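Local coordinates for ESX-5 secretion system protein EccC5 (PDB 6J18), which forms part of the ESX-5 type VII secretion system, which exports EsxN and a number of PE_PGRS and PPE proteins, here as an ATP-bound ATPase domain of the FtsK/SpoIIIE family, at residues N230-D234 with V235-V239. Residues are numbered along the deposited sequence; the frame is centred on the assembly and turned at random.
Sequences NRAAD and VGLHV
Ala232 and Leu237 meet where a short, weakly bonded helical turn gives way to a strand, a worked example of how a helix is closed inside a beta-alpha-beta unit, here the one made by strand 203-208, helix 232-235 and strand 237-244 of an FtsK-type ATPase domain. Backbone hydrogen bonds do the closing, and two of them converge on one carbonyl. Ala232 O accepts a hydrogen bond from Leu237 N at 2.8 Å, almost straight (N-H...O 176°). A second, from Val235 N at 3.1 Å, arrives from the opposite face of the carbonyl plane and is more bent, its donor standing well above that plane. Val235 N also makes a weak bond to Arg231 O. The turn between runs through Gly236, the first residue to leave helical geometry, whose positive phi reverses the chain into the strand. Backbone bonds from Gly236 and His238 to Ile204 then set that strand beside 203-208.

An apolar contact lines the same turn, Ala232 CB lying 4.1 Å from Leu237 CB. The same methyl comes 3.3 Å from the carbonyl oxygen Leu237 O, while Ala232 also packs on Ser94 and His95.

Beside the turn, the Arg231 and Val235 side chains cross at about a right angle. A chain bent at chi3 (-69°) brings the guanidinium round so that Val235 CG1 sits over one of its faces, and Glu183 offers NH2 a long, weak ion pair. The methyl CG1, placed beside the backbone N by a chi1 of -62°, comes within 3.5 Å of Arg231 NH2, whereas CG2, the other methyl, lies 3.4 Å from Ala232 O.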
ATOM      1  N   ASN A 230      11.922   7.020   2.249  1.00 35.36           N
ATOM      2  CA  ASN A 230      12.257   8.179   1.432  1.00 38.15           C
ATOM      3  C   ASN A 230      12.969   7.821   0.127  1.00 37.46           C
ATOM      4  O   ASN A 230      12.951   8.595  -0.828  1.00 39.41           O
ATOM      5  CB  ASN A 230      13.115   9.154   2.239  1.00 42.28           C
ATOM      6  CG  ASN A 230      12.774  10.599   1.953  1.00 46.17           C
ATOM      7  OD1 ASN A 230      11.613  10.940   1.726  1.00 47.58           O
ATOM      8  ND2 ASN A 230      13.783  11.460   1.969  1.00 48.33           N
ATOM      9  N   ARG A 231      13.600   6.652   0.092  1.00 33.71           N
ATOM     10  CA  ARG A 231      14.260   6.179  -1.122  1.00 31.64           C
ATOM     11  C   ARG A 231      13.702   4.822  -1.532  1.00 29.18           C
ATOM     12  O   ARG A 231      14.441   3.936  -1.961  1.00 27.81           O
ATOM     13  CB  ARG A 231      15.775   6.093  -0.920  1.00 33.83           C
ATOM     14  CG  ARG A 231      16.195   5.401   0.366  1.00 34.72           C
ATOM     15  CD  ARG A 231      17.708   5.421   0.538  1.00 37.90           C
ATOM     16  NE  ARG A 231      18.382   4.562  -0.432  1.00 39.07           N
ATOM     17  CZ  ARG A 231      18.788   3.321  -0.176  1.00 40.23           C
ATOM     18  NH1 ARG A 231      18.589   2.792   1.025  1.00 40.08           N
ATOM     19  NH2 ARG A 231      19.392   2.610  -1.118  1.00 40.25           N
ATOM     20  N   ALA A 232      12.387   4.677  -1.401  1.00 27.78           N
ATOM     21  CA  ALA A 232      11.709   3.408  -1.639  1.00 27.20           C
ATOM     22  C   ALA A 232      11.844   2.924  -3.079  1.00 27.51           C
ATOM     23  O   ALA A 232      11.991   1.726  -3.324  1.00 25.03           O
ATOM     24  CB  ALA A 232      10.245   3.529  -1.270  1.00 25.92           C
ATOM     25  N   ALA A 233      11.788   3.854  -4.026  1.00 29.14           N
ATOM     26  CA  ALA A 233      11.867   3.509  -5.440  1.00 30.45           C
ATOM     27  C   ALA A 233      13.217   2.890  -5.792  1.00 31.88           C
ATOM     28  O   ALA A 233      13.311   2.059  -6.694  1.00 34.81           O
ATOM     29  CB  ALA A 233      11.609   4.738  -6.300  1.00 30.67           C
ATOM     30  N   ASP A 234      14.255   3.295  -5.069  1.00 29.19           N
ATOM     31  CA  ASP A 234      15.605   2.810  -5.332  1.00 29.60           C
ATOM     32  C   ASP A 234      15.842   1.417  -4.756  1.00 26.97           C
ATOM     33  O   ASP A 234      16.757   0.711  -5.181  1.00 26.45           O
ATOM     34  CB  ASP A 234      16.642   3.784  -4.772  1.00 34.49           C
ATOM     35  CG  ASP A 234      16.718   5.072  -5.567  1.00 41.10           C
ATOM     36  OD1 ASP A 234      15.851   5.287  -6.439  1.00 42.84           O
ATOM     37  OD2 ASP A 234      17.650   5.864  -5.324  1.00 44.85           O
ATOM     38  N   VAL A 235      15.023   1.025  -3.785  1.00 24.34           N
ATOM     39  CA  VAL A 235      15.144  -0.301  -3.191  1.00 23.39           C
ATOM     40  C   VAL A 235      13.926  -1.161  -3.520  1.00 22.98           C
ATOM     41  O   VAL A 235      13.773  -2.261  -2.993  1.00 23.61           O
ATOM     42  CB  VAL A 235      15.321  -0.227  -1.660  1.00 24.44           C
ATOM     43  CG1 VAL A 235      16.604   0.513  -1.309  1.00 25.51           C
ATOM     44  CG2 VAL A 235      14.118   0.439  -1.011  1.00 24.20           C
ATOM     45  N   GLY A 236      13.069  -0.652  -4.399  1.00 22.96           N
ATOM     46  CA  GLY A 236      11.893  -1.379  -4.841  1.00 23.89           C
ATOM     47  C   GLY A 236      10.925  -1.693  -3.716  1.00 25.19           C
ATOM     48  O   GLY A 236      10.389  -2.797  -3.636  1.00 27.32           O
ATOM     49  N   LEU A 237      10.701  -0.715  -2.845  1.00 22.85           N
ATOM     50  CA  LEU A 237       9.823  -0.898  -1.696  1.00 22.63           C
ATOM     51  C   LEU A 237       8.501  -0.157  -1.874  1.00 23.01           C
ATOM     52  O   LEU A 237       8.471   0.969  -2.370  1.00 22.95           O
ATOM     53  CB  LEU A 237      10.519  -0.427  -0.416  1.00 22.69           C
ATOM     54  CG  LEU A 237       9.682  -0.368   0.864  1.00 23.43           C
ATOM     55  CD1 LEU A 237       9.220  -1.759   1.279  1.00 24.27           C
ATOM     56  CD2 LEU A 237      10.460   0.305   1.983  1.00 23.78           C
ATOM     57  N   HIS A 238       7.412  -0.803  -1.471  1.00 23.08           N
ATOM     58  CA  HIS A 238       6.097  -0.171  -1.464  1.00 23.10           C
ATOM     59  C   HIS A 238       5.413  -0.406  -0.125  1.00 23.57           C
ATOM     60  O   HIS A 238       5.163  -1.548   0.259  1.00 24.77           O
ATOM     61  CB  HIS A 238       5.225  -0.708  -2.601  1.00 23.96           C
ATOM     62  CG  HIS A 238       5.838  -0.552  -3.957  1.00 23.81           C
ATOM     63  ND1 HIS A 238       5.842   0.646  -4.639  1.00 24.43           N
ATOM     64  CD2 HIS A 238       6.468  -1.444  -4.758  1.00 22.83           C
ATOM     65  CE1 HIS A 238       6.448   0.485  -5.803  1.00 24.49           C
ATOM     66  NE2 HIS A 238       6.839  -0.773  -5.898  1.00 23.48           N
ATOM     67  N   VAL A 239       5.115   0.675   0.586  1.00 22.94           N
ATOM     68  CA  VAL A 239       4.442   0.573   1.875  1.00 23.34           C
ATOM     69  C   VAL A 239       2.978   0.987   1.756  1.00 23.93           C
ATOM     70  O   VAL A 239       2.670   2.129   1.414  1.00 22.61           O
ATOM     71  CB  VAL A 239       5.133   1.437   2.944  1.00 24.28           C
ATOM     72  CG1 VAL A 239       4.442   1.269   4.284  1.00 24.69           C
ATOM     73  CG2 VAL A 239       6.608   1.065   3.053  1.00 24.19           C
TER